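Local structure of putative fimbriae assembly chaperone (Salmonella typhimurium, 2CO7) at residues B[16-21]-B[30-35]; B[23-28]-B[128-133]; B[46-51]-B[93-98]; B[57-62]-B[78-83]. The protein probably acts as a periplasmic chaperone of the PapD-like family that assists the folding and assembly of Saf fimbrial subunits. One frame throughout, in Å; residues are numbered along the deposited sequence.

Contact 1 (B[16-21]-B[30-35]); sequences LGATRV and ATLSVS
In the immunoglobulin-like N-terminal domain of this PapD-family chaperone, the chain leaves one edge strand at L16 and crosses to the strand at the other edge by V21. Strand 30-35 meets both ends of this crossing. L16 and V34 form an antiparallel non-hydrogen-bonded pair. Beside it the N-H of G17 gives a 2.8 Å bond to the carbonyl O of S33. This bond is bent, with 143° at the hydrogen, and the donor is tilted from the carbonyl plane. The main apolar bridge is L32. Its CG is anti to the backbone N (chi1 175°), which lets CD1 reach into the bend. CD1 of L32 lies 3.9 Å from the N of G17 and 4.1 Å from CG2 of V21. L16 CB and A18 CB also approach this methyl. The other branch of V21, CG1, packs on CB of A30 at 3.7 Å. R20 leads away from strand 30-35, and its NH1 binds the backbone of the other protein chain. Strand 73-80 runs along the far edge of strand 30-35. Inward, L16 and V34 pack on I97 of strand 91-100, while V21 touches L128 of strand 116-131.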
loop_
_atom_site.group_PDB
_atom_site.type_symbol
_atom_site.label_atom_id
_atom_site.label_comp_id
_atom_site.label_asym_id
_atom_site.label_seq_id
_atom_site.Cartn_x
_atom_site.Cartn_y
_atom_site.Cartn_z
ATOM N N LEU B 16 6.691 10.406 -1.648
ATOM C CA LEU B 16 5.785 11.204 -0.827
ATOM C C LEU B 16 6.563 11.700 0.374
ATOM O O LEU B 16 7.491 11.026 0.857
ATOM C CB LEU B 16 4.579 10.357 -0.362
ATOM C CG LEU B 16 3.426 10.137 -1.339
ATOM C CD1 LEU B 16 3.820 9.831 -2.765
ATOM C CD2 LEU B 16 2.426 9.097 -0.793
ATOM N N GLY B 17 6.206 12.881 0.859
ATOM C CA GLY B 17 6.966 13.493 1.933
ATOM C C GLY B 17 6.879 12.838 3.292
ATOM O O GLY B 17 7.702 13.098 4.170
ATOM N N ALA B 18 5.870 12.011 3.478
ATOM C CA ALA B 18 5.610 11.343 4.744
ATOM C C ALA B 18 4.870 10.027 4.429
ATOM O O ALA B 18 4.373 9.865 3.313
ATOM C CB ALA B 18 4.740 12.206 5.601
ATOM N N THR B 19 4.758 9.154 5.442
ATOM C CA THR B 19 4.062 7.870 5.340
ATOM C C THR B 19 2.631 7.960 5.909
ATOM O O THR B 19 1.820 7.080 5.642
ATOM C CB THR B 19 4.802 6.713 6.058
ATOM O OG1 THR B 19 4.953 7.025 7.465
ATOM C CG2 THR B 19 6.143 6.393 5.376
ATOM N N ARG B 20 2.341 9.018 6.670
ATOM C CA ARG B 20 0.972 9.304 7.100
ATOM C C ARG B 20 0.777 10.812 7.143
ATOM O O ARG B 20 1.761 11.572 7.186
ATOM C CB ARG B 20 0.691 8.716 8.508
ATOM C CG ARG B 20 1.600 9.313 9.613
ATOM C CD ARG B 20 2.727 8.343 10.055
ATOM N NE ARG B 20 2.123 7.118 10.624
ATOM C CZ ARG B 20 2.087 5.917 10.025
ATOM N NH1 ARG B 20 2.723 5.695 8.863
ATOM N NH2 ARG B 20 1.442 4.910 10.602
ATOM N N VAL B 21 -0.475 11.246 7.188
ATOM C CA VAL B 21 -0.804 12.653 7.323
ATOM C C VAL B 21 -1.806 12.667 8.470
ATOM O O VAL B 21 -2.848 11.961 8.421
ATOM C CB VAL B 21 -1.459 13.259 6.023
ATOM C CG1 VAL B 21 -1.824 14.729 6.283
ATOM C CG2 VAL B 21 -0.510 13.227 4.821
ATOM N N ALA B 30 -4.222 20.211 5.562
ATOM C CA ALA B 30 -2.948 19.531 5.718
ATOM C C ALA B 30 -2.210 19.558 4.378
ATOM O O ALA B 30 -2.768 19.940 3.326
ATOM C CB ALA B 30 -3.181 18.129 6.166
ATOM N N THR B 31 -0.944 19.176 4.402
ATOM C CA THR B 31 -0.185 19.142 3.151
ATOM C C THR B 31 0.588 17.868 3.057
ATOM O O THR B 31 0.877 17.215 4.074
ATOM C CB THR B 31 0.805 20.343 2.965
ATOM O OG1 THR B 31 1.741 20.387 4.058
ATOM C CG2 THR B 31 0.065 21.690 2.838
ATOM N N LEU B 32 0.941 17.504 1.825
ATOM C CA LEU B 32 1.746 16.281 1.597
ATOM C C LEU B 32 2.617 16.578 0.376
ATOM O O LEU B 32 2.095 16.925 -0.677
ATOM C CB LEU B 32 0.836 15.084 1.323
ATOM C CG LEU B 32 1.539 13.766 0.944
ATOM C CD1 LEU B 32 2.494 13.258 2.024
ATOM C CD2 LEU B 32 0.450 12.711 0.603
ATOM N N SER B 33 3.938 16.512 0.526
ATOM C CA SER B 33 4.839 16.753 -0.606
ATOM C C SER B 33 4.840 15.521 -1.530
ATOM O O SER B 33 4.780 14.398 -1.063
ATOM C CB SER B 33 6.240 17.049 -0.068
ATOM O OG SER B 33 7.191 17.256 -1.088
ATOM N N VAL B 34 4.921 15.745 -2.837
ATOM C CA VAL B 34 5.062 14.653 -3.814
ATOM C C VAL B 34 6.179 15.072 -4.766
ATOM O O VAL B 34 6.194 16.214 -5.232
ATOM C CB VAL B 34 3.736 14.438 -4.646
ATOM C CG1 VAL B 34 3.353 15.706 -5.357
ATOM C CG2 VAL B 34 3.859 13.247 -5.633
ATOM N N SER B 35 7.114 14.156 -5.016
ATOM C CA SER B 35 8.210 14.411 -5.948
ATOM C C SER B 35 8.300 13.329 -7.000
ATOM O O SER B 35 7.966 12.183 -6.737
ATOM C CB SER B 35 9.555 14.547 -5.204
ATOM O OG SER B 35 9.435 15.478 -4.119
#

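Contact 2 (B[23-28]-B[128-133]); sequences YHAGTA and LIFRPD
The N-H of Y23 gives a nearly straight 2.8 Å bond to the carbonyl O of I129. R131 N then bonds to Y23 O at 2.9 Å, and A25 N to R131 O at 2.8 Å. These bonds pair strand 20-24 in parallel with strand 116-131. The pairing runs on into the start of a type I beta turn from H24 to T27. T27 N closes that turn on H24 O, and T27 OG1 bonds to the same oxygen. On one face of the sheet Y23 lies beside F130. Both rings swing out with CG anti to the backbone N (chi1 -163° and -176°). CD2 of Y23 comes 3.6 Å from CD1 of F130, near the plane of the F130 ring. The ring planes are inclined at 34°. The far end of F130, CZ, meets CB of A25 at 3.6 Å, and L128 CD1 lies at the edge of the Y23 ring. On the opposite face H24 and R131 run side by side, H24 NE2 and R131 NH1 4.1 Å apart and not bonded. R131 instead forms salt bridges with E90 and D208. The Y23 hydroxyl bonds to R80 N, and its ring meets F59 edge-to-face. Strand 116-131 continues the sheet to strand 91-100, while strands 59-68 and 73-80 lie across the Y23 and F130 face.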
loop_
_atom_site.group_PDB
_atom_site.type_symbol
_atom_site.label_atom_id
_atom_site.label_comp_id
_atom_site.label_asym_id
_atom_site.label_seq_id
_atom_site.Cartn_x
_atom_site.Cartn_y
_atom_site.Cartn_z
ATOM N N TYR B 23 -4.551 14.769 10.302
ATOM C CA TYR B 23 -5.432 15.921 10.035
ATOM C C TYR B 23 -6.112 16.337 11.314
ATOM O O TYR B 23 -7.085 15.705 11.749
ATOM C CB TYR B 23 -6.459 15.570 8.930
ATOM C CG TYR B 23 -7.128 16.796 8.310
ATOM C CD1 TYR B 23 -6.845 17.182 6.991
ATOM C CD2 TYR B 23 -8.046 17.555 9.038
ATOM C CE1 TYR B 23 -7.476 18.287 6.410
ATOM C CE2 TYR B 23 -8.656 18.690 8.475
ATOM C CZ TYR B 23 -8.370 19.038 7.149
ATOM O OH TYR B 23 -8.966 20.177 6.606
ATOM N N HIS B 24 -5.602 17.417 11.911
ATOM C CA HIS B 24 -6.121 17.931 13.176
ATOM C C HIS B 24 -7.378 18.746 12.870
ATOM O O HIS B 24 -7.323 19.644 12.055
ATOM C CB HIS B 24 -5.062 18.789 13.860
ATOM C CG HIS B 24 -3.880 18.010 14.352
ATOM N ND1 HIS B 24 -2.817 17.665 13.543
ATOM C CD2 HIS B 24 -3.591 17.519 15.584
ATOM C CE1 HIS B 24 -1.924 16.993 14.259
ATOM N NE2 HIS B 24 -2.364 16.905 15.502
ATOM N N ALA B 25 -8.490 18.384 13.490
ATOM C CA ALA B 25 -9.800 18.983 13.191
ATOM C C ALA B 25 -9.858 20.524 13.118
ATOM O O ALA B 25 -10.510 21.079 12.215
ATOM C CB ALA B 25 -10.876 18.454 14.165
ATOM N N GLY B 26 -9.220 21.216 14.063
ATOM C CA GLY B 26 -9.275 22.688 14.078
ATOM C C GLY B 26 -8.536 23.404 12.951
ATOM O O GLY B 26 -8.767 24.598 12.693
ATOM N N THR B 27 -7.673 22.683 12.258
ATOM C CA THR B 27 -6.832 23.279 11.204
ATOM C C THR B 27 -7.558 23.603 9.890
ATOM O O THR B 27 -8.684 23.153 9.669
ATOM C CB THR B 27 -5.622 22.390 10.900
ATOM O OG1 THR B 27 -6.058 21.227 10.188
ATOM C CG2 THR B 27 -4.867 22.052 12.220
ATOM N N ALA B 28 -6.911 24.394 9.046
ATOM C CA ALA B 28 -7.504 24.824 7.766
ATOM C C ALA B 28 -7.245 23.741 6.705
ATOM O O ALA B 28 -7.823 23.737 5.621
ATOM C CB ALA B 28 -6.924 26.130 7.335
ATOM N N LEU B 128 -4.509 8.827 6.077
ATOM C CA LEU B 128 -4.888 10.203 6.384
ATOM C C LEU B 128 -5.829 10.104 7.593
ATOM O O LEU B 128 -7.002 9.674 7.487
ATOM C CB LEU B 128 -5.590 10.849 5.189
ATOM C CG LEU B 128 -6.254 12.201 5.472
ATOM C CD1 LEU B 128 -5.123 13.218 5.841
ATOM C CD2 LEU B 128 -7.012 12.694 4.227
ATOM N N ILE B 129 -5.310 10.490 8.736
ATOM C CA ILE B 129 -5.995 10.203 10.004
ATOM C C ILE B 129 -6.597 11.464 10.536
ATOM O O ILE B 129 -5.866 12.407 10.906
ATOM C CB ILE B 129 -5.086 9.484 11.043
ATOM C CG1 ILE B 129 -4.499 8.176 10.443
ATOM C CG2 ILE B 129 -5.864 9.129 12.353
ATOM C CD1 ILE B 129 -3.335 7.505 11.286
ATOM N N PHE B 130 -7.937 11.453 10.603
ATOM C CA PHE B 130 -8.655 12.606 11.100
ATOM C C PHE B 130 -8.788 12.576 12.628
ATOM O O PHE B 130 -9.337 11.630 13.159
ATOM C CB PHE B 130 -10.024 12.733 10.416
ATOM C CG PHE B 130 -10.771 13.958 10.829
ATOM C CD1 PHE B 130 -10.458 15.199 10.261
ATOM C CD2 PHE B 130 -11.799 13.875 11.772
ATOM C CE1 PHE B 130 -11.203 16.386 10.650
ATOM C CE2 PHE B 130 -12.532 15.012 12.154
ATOM C CZ PHE B 130 -12.226 16.273 11.593
ATOM N N ARG B 131 -8.300 13.613 13.301
ATOM C CA ARG B 131 -8.315 13.687 14.767
ATOM C C ARG B 131 -9.186 14.872 15.243
ATOM O O ARG B 131 -8.790 16.079 15.135
ATOM C CB ARG B 131 -6.878 13.775 15.305
ATOM C CG ARG B 131 -6.787 13.666 16.853
ATOM C CD ARG B 131 -5.374 13.608 17.300
ATOM N NE ARG B 131 -4.710 12.419 16.730
ATOM C CZ ARG B 131 -3.401 12.232 16.691
ATOM N NH1 ARG B 131 -2.557 13.146 17.203
ATOM N NH2 ARG B 131 -2.933 11.126 16.137
ATOM N N PRO B 132 -10.384 14.541 15.756
ATOM C CA PRO B 132 -11.268 15.542 16.349
ATOM C C PRO B 132 -10.524 16.352 17.408
ATOM O O PRO B 132 -9.604 15.843 18.050
ATOM C CB PRO B 132 -12.396 14.702 16.959
ATOM C CG PRO B 132 -12.415 13.466 16.095
ATOM C CD PRO B 132 -10.990 13.190 15.794
ATOM N N ASP B 133 -10.931 17.606 17.581
ATOM C CA ASP B 133 -10.235 18.507 18.491
ATOM C C ASP B 133 -10.344 18.029 19.951
ATOM O O ASP B 133 -9.431 18.238 20.752
ATOM C CB ASP B 133 -10.785 19.926 18.312
ATOM C CG ASP B 133 -9.812 21.010 18.785
ATOM O OD1 ASP B 133 -10.190 21.799 19.685
ATOM O OD2 ASP B 133 -8.674 21.054 18.274
#

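Contact 3 (B[46-51]-B[93-98]); sequences SSVKAA and QWVCIK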
loop_
_atom_site.group_PDB
_atom_site.type_symbol
_atom_site.label_atom_id
_atom_site.label_comp_id
_atom_site.label_asym_id
_atom_site.label_seq_id
_atom_site.Cartn_x
_atom_site.Cartn_y
_atom_site.Cartn_z
ATOM N N SER B 46 -4.321 12.512 -7.522
ATOM C CA SER B 46 -4.483 12.274 -6.102
ATOM C C SER B 46 -5.952 12.154 -5.775
ATOM O O SER B 46 -6.815 12.887 -6.338
ATOM C CB SER B 46 -3.848 13.379 -5.275
ATOM O OG SER B 46 -2.581 13.733 -5.775
ATOM N N SER B 47 -6.247 11.201 -4.891
ATOM C CA SER B 47 -7.605 10.941 -4.424
ATOM C C SER B 47 -7.595 10.619 -2.917
ATOM O O SER B 47 -6.569 10.258 -2.387
ATOM C CB SER B 47 -8.192 9.747 -5.211
ATOM O OG SER B 47 -7.325 8.615 -5.073
ATOM N N VAL B 48 -8.721 10.810 -2.229
ATOM C CA VAL B 48 -8.894 10.323 -0.828
ATOM C C VAL B 48 -10.004 9.272 -0.793
ATOM O O VAL B 48 -11.075 9.485 -1.367
ATOM C CB VAL B 48 -9.211 11.481 0.160
ATOM C CG1 VAL B 48 -9.316 10.961 1.589
ATOM C CG2 VAL B 48 -8.092 12.526 0.118
ATOM N N LYS B 49 -9.749 8.130 -0.160
ATOM C CA LYS B 49 -10.790 7.085 -0.027
ATOM C C LYS B 49 -11.039 6.860 1.458
ATOM O O LYS B 49 -10.180 7.172 2.298
ATOM C CB LYS B 49 -10.348 5.770 -0.665
ATOM C CG LYS B 49 -9.935 5.883 -2.146
ATOM C CD LYS B 49 -11.054 6.471 -2.928
ATOM C CE LYS B 49 -12.191 5.554 -3.118
ATOM N NZ LYS B 49 -12.922 5.865 -4.390
ATOM N N ALA B 50 -12.193 6.285 1.772
ATOM C CA ALA B 50 -12.535 6.019 3.174
ATOM C C ALA B 50 -11.626 4.884 3.683
ATOM O O ALA B 50 -10.819 4.317 2.888
ATOM C CB ALA B 50 -13.998 5.618 3.268
ATOM N N ALA B 51 -11.722 4.555 4.980
ATOM C CA ALA B 51 -10.882 3.465 5.556
ATOM C C ALA B 51 -10.956 2.144 4.775
ATOM O O ALA B 51 -9.960 1.393 4.713
ATOM C CB ALA B 51 -11.232 3.236 7.057
ATOM N N GLN B 93 -8.767 7.645 6.779
ATOM C CA GLN B 93 -8.950 7.644 5.321
ATOM C C GLN B 93 -7.591 7.248 4.693
ATOM O O GLN B 93 -6.572 7.092 5.398
ATOM C CB GLN B 93 -9.281 9.086 4.847
ATOM C CG GLN B 93 -10.611 9.648 5.127
ATOM C CD GLN B 93 -10.857 10.079 6.566
ATOM O OE1 GLN B 93 -11.977 10.124 6.965
ATOM N NE2 GLN B 93 -9.811 10.437 7.315
ATOM N N TRP B 94 -7.560 7.148 3.364
ATOM C CA TRP B 94 -6.332 6.929 2.638
ATOM C C TRP B 94 -6.190 7.997 1.569
ATOM O O TRP B 94 -7.115 8.218 0.791
ATOM C CB TRP B 94 -6.377 5.585 1.923
ATOM C CG TRP B 94 -6.389 4.425 2.862
ATOM C CD1 TRP B 94 -7.507 3.788 3.393
ATOM C CD2 TRP B 94 -5.252 3.788 3.432
ATOM N NE1 TRP B 94 -7.104 2.782 4.249
ATOM C CE2 TRP B 94 -5.735 2.765 4.303
ATOM C CE3 TRP B 94 -3.871 3.999 3.326
ATOM C CZ2 TRP B 94 -4.875 1.906 5.009
ATOM C CZ3 TRP B 94 -3.000 3.112 4.024
ATOM C CH2 TRP B 94 -3.525 2.111 4.880
ATOM N N VAL B 95 -5.025 8.624 1.530
ATOM C CA VAL B 95 -4.687 9.584 0.474
ATOM C C VAL B 95 -3.722 8.835 -0.462
ATOM O O VAL B 95 -2.665 8.397 -0.045
ATOM C CB VAL B 95 -4.158 10.954 1.048
ATOM C CG1 VAL B 95 -2.876 10.819 1.922
ATOM C CG2 VAL B 95 -3.921 11.954 -0.072
ATOM N N CYS B 96 -4.133 8.720 -1.726
ATOM C CA CYS B 96 -3.442 7.907 -2.715
ATOM C C CYS B 96 -2.957 8.787 -3.858
ATOM O O CYS B 96 -3.646 9.711 -4.285
ATOM C CB CYS B 96 -4.398 6.882 -3.274
ATOM S SG CYS B 96 -4.895 5.601 -2.100
ATOM N N ILE B 97 -1.766 8.470 -4.326
ATOM C CA ILE B 97 -1.094 9.210 -5.381
ATOM C C ILE B 97 -0.843 8.197 -6.470
ATOM O O ILE B 97 -0.100 7.238 -6.228
ATOM C CB ILE B 97 0.298 9.721 -4.867
ATOM C CG1 ILE B 97 0.163 10.681 -3.679
ATOM C CG2 ILE B 97 1.155 10.320 -6.003
ATOM C CD1 ILE B 97 -0.849 11.734 -3.845
ATOM N N LYS B 98 -1.497 8.380 -7.619
ATOM C CA LYS B 98 -1.284 7.531 -8.799
ATOM C C LYS B 98 -0.323 8.240 -9.739
ATOM O O LYS B 98 -0.565 9.400 -10.127
ATOM C CB LYS B 98 -2.591 7.292 -9.564
ATOM C CG LYS B 98 -2.412 6.358 -10.789
ATOM C CD LYS B 98 -3.682 6.225 -11.645
ATOM C CE LYS B 98 -4.861 5.702 -10.821
ATOM N NZ LYS B 98 -4.642 4.256 -10.476
HETATM O O HOH W 1 -5.118 8.224 -6.852
#
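W94 reaches across to the end of segment 46-51 with the pyrrole edge of its indole. W94 NE1 donates to the carbonyl O of A51 at 3.2 Å. The acceptor lies in the ring plane, but the donor sits above the carbonyl plane and the bond is bent to 140°. On the same edge W94 CD1 is 3.4 Å from A50 O. With CG anti to the carbonyl carbon (chi1 -67°), the indole is set with this edge toward A50 and A51. Its base is fixed by two backbone bonds, K49 N to W94 O and W94 N to K49 O, each 2.8 Å. A second such reciprocal pair joins S47 and C96. These are the hydrogen-bonded pairs of an antiparallel strand pairing inside the immunoglobulin-like N-terminal domain, with axes at 158°. The non-hydrogen-bonded pairs S46 with I97 and V48 with V95 face the other way. There V48 CG1 packs on Q93 CB at 3.8 Å, and V48 CG2 on V95 CG2 at 4.2 Å. S47 OG holds a water that also gives a weak bond to C96 O. Further out, C96 is joined to C125 by a disulfide, and Q93 NE2 bonds to L128 O on strand 116-131. W94 meets an aromatic side chain of the other protein chain edge-to-face, and K49 NZ bonds to a polar side chain of that chain.

Contact 4 (B[57-62]-B[78-83]); sequences APFLVM and IVRTGG
F59 leans over strand 73-80 from its CB outward. F59 CB lies 3.7 Å from the carbonyl O of V79. Its CG is anti to the carbonyl carbon (chi1 -67°), which carries the ring toward R80. F59 CD1 then meets CA of R80 at 3.7 Å and CG2 of I78 at 4.1 Å. F59 CE1 comes 3.8 Å from CB of R80. At the tip, F59 CZ touches CD1 of F130. CG of R80 stands over one face of the F59 ring, offset toward the rim. The R80 guanidinium leads away and curls back to its own segment, where R80 NH1 bonds to G82 O at 2.7 Å. Strands 59-68 and 73-80 form a beta hairpin of the N-terminal domain. L60 and V79 are its hydrogen-bonded pair here, and each N-H bonds to the other's carbonyl O. Towards the open end, T81 N reaches the carbonyl O of P58, the centre of an inverse gamma turn. That bond is nearly straight at the hydrogen, 170°, but the donor stands above the carbonyl plane. The P58 ring packs on G83, with P58 CB 3.6 Å from G83 CA. On the F59 face V61 lies alongside I78. Behind F59 are V48, Q93 and L128.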
loop_
_atom_site.group_PDB
_atom_site.type_symbol
_atom_site.label_atom_id
_atom_site.label_comp_id
_atom_site.label_asym_id
_atom_site.label_seq_id
_atom_site.Cartn_x
_atom_site.Cartn_y
_atom_site.Cartn_z
ATOM N N ALA B 57 -14.594 9.701 0.718
ATOM C CA ALA B 57 -14.290 10.370 1.988
ATOM C C ALA B 57 -14.491 11.870 1.800
ATOM O O ALA B 57 -14.366 12.369 0.664
ATOM C CB ALA B 57 -12.849 10.087 2.407
ATOM N N PRO B 58 -14.845 12.586 2.887
ATOM C CA PRO B 58 -15.216 14.000 2.775
ATOM C C PRO B 58 -13.962 14.873 2.749
ATOM O O PRO B 58 -13.830 15.804 3.576
ATOM C CB PRO B 58 -16.014 14.241 4.065
ATOM C CG PRO B 58 -15.412 13.304 5.059
ATOM C CD PRO B 58 -14.962 12.085 4.278
ATOM N N PHE B 59 -13.031 14.542 1.853
ATOM C CA PHE B 59 -11.823 15.357 1.704
ATOM C C PHE B 59 -11.551 15.591 0.249
ATOM O O PHE B 59 -11.919 14.772 -0.584
ATOM C CB PHE B 59 -10.614 14.663 2.290
ATOM C CG PHE B 59 -10.665 14.506 3.781
ATOM C CD1 PHE B 59 -9.963 15.394 4.602
ATOM C CD2 PHE B 59 -11.410 13.477 4.362
ATOM C CE1 PHE B 59 -9.999 15.269 6.004
ATOM C CE2 PHE B 59 -11.472 13.341 5.768
ATOM C CZ PHE B 59 -10.752 14.243 6.583
ATOM N N LEU B 60 -10.862 16.690 -0.044
ATOM C CA LEU B 60 -10.449 16.985 -1.392
ATOM C C LEU B 60 -8.953 17.211 -1.368
ATOM O O LEU B 60 -8.417 17.770 -0.414
ATOM C CB LEU B 60 -11.186 18.207 -1.912
ATOM C CG LEU B 60 -12.468 18.035 -2.747
ATOM C CD1 LEU B 60 -13.157 16.733 -2.558
ATOM C CD2 LEU B 60 -13.463 19.207 -2.533
ATOM N N VAL B 61 -8.279 16.708 -2.392
ATOM C CA VAL B 61 -6.863 16.977 -2.580
ATOM C C VAL B 61 -6.698 17.887 -3.776
ATOM O O VAL B 61 -7.307 17.668 -4.836
ATOM C CB VAL B 61 -6.003 15.685 -2.773
ATOM C CG1 VAL B 61 -4.493 16.055 -2.867
ATOM C CG2 VAL B 61 -6.206 14.739 -1.645
ATOM N N MET B 62 -5.864 18.911 -3.586
ATOM C CA MET B 62 -5.623 19.965 -4.582
ATOM C C MET B 62 -4.138 20.091 -4.903
ATOM O O MET B 62 -3.333 20.332 -3.992
ATOM C CB MET B 62 -6.073 21.331 -4.050
ATOM C CG MET B 62 -7.570 21.633 -4.122
ATOM S SD MET B 62 -8.016 22.981 -3.018
ATOM C CE MET B 62 -7.810 22.116 -1.466
ATOM N N ILE B 78 -4.582 19.118 1.308
ATOM C CA ILE B 78 -5.708 18.228 1.624
ATOM C C ILE B 78 -6.662 18.985 2.555
ATOM O O ILE B 78 -6.220 19.499 3.560
ATOM C CB ILE B 78 -5.210 16.961 2.361
ATOM C CG1 ILE B 78 -4.166 16.199 1.524
ATOM C CG2 ILE B 78 -6.421 16.085 2.739
ATOM C CD1 ILE B 78 -3.329 15.176 2.305
ATOM N N VAL B 79 -7.956 19.054 2.225
ATOM C CA VAL B 79 -8.891 19.866 3.023
ATOM C C VAL B 79 -10.172 19.061 3.250
ATOM O O VAL B 79 -10.657 18.394 2.328
ATOM C CB VAL B 79 -9.182 21.271 2.365
ATOM C CG1 VAL B 79 -7.926 22.132 2.254
ATOM C CG2 VAL B 79 -9.804 21.119 0.982
ATOM N N ARG B 80 -10.657 19.035 4.496
ATOM C CA ARG B 80 -11.970 18.447 4.772
ATOM C C ARG B 80 -13.060 19.269 4.129
ATOM O O ARG B 80 -13.076 20.501 4.290
ATOM C CB ARG B 80 -12.238 18.359 6.275
ATOM C CG ARG B 80 -13.507 17.563 6.584
ATOM C CD ARG B 80 -13.846 17.472 8.100
ATOM N NE ARG B 80 -14.113 18.791 8.691
ATOM C CZ ARG B 80 -15.255 19.487 8.606
ATOM N NH1 ARG B 80 -16.308 19.031 7.940
ATOM N NH2 ARG B 80 -15.328 20.684 9.180
ATOM N N THR B 81 -14.014 18.625 3.451
ATOM C CA THR B 81 -15.064 19.412 2.769
ATOM C C THR B 81 -16.465 19.346 3.314
ATOM O O THR B 81 -17.359 20.029 2.777
ATOM C CB THR B 81 -15.206 19.094 1.272
ATOM O OG1 THR B 81 -16.453 19.636 0.837
ATOM C CG2 THR B 81 -15.274 17.601 1.027
ATOM N N GLY B 82 -16.681 18.532 4.335
ATOM C CA GLY B 82 -18.000 18.381 4.972
ATOM C C GLY B 82 -17.932 17.073 5.753
ATOM O O GLY B 82 -16.990 16.855 6.510
ATOM N N GLY B 83 -18.911 16.189 5.562
ATOM C CA GLY B 83 -18.876 14.880 6.229
ATOM C C GLY B 83 -19.506 14.913 7.607
ATOM O O GLY B 83 -19.805 15.976 8.151
#

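Overall arrangement
All four contacts belong to one mixed sheet of the N-terminal PapD-like domain. In it strand 116-131 lies between 91-100 and 20-24, and 73-80 between 30-35 and 59-68. Contact 2 is a parallel pairing; the pairs of contacts 1, 3 and 4 are antiparallel. Contacts 1 and 2 share strand 20-24, and their segments alternate along the chain. Contact 3 falls within the span bridged by contact 2, and contact 4 within that of contact 3. Centres are about 10 to 16 Å apart. L128, V48, V61, V95 and I78 join the contacts in one core. Contacts 1 and 3 also meet the other protein chain, consistent with a chaperone holding a partner; contacts 2 and 4 do not.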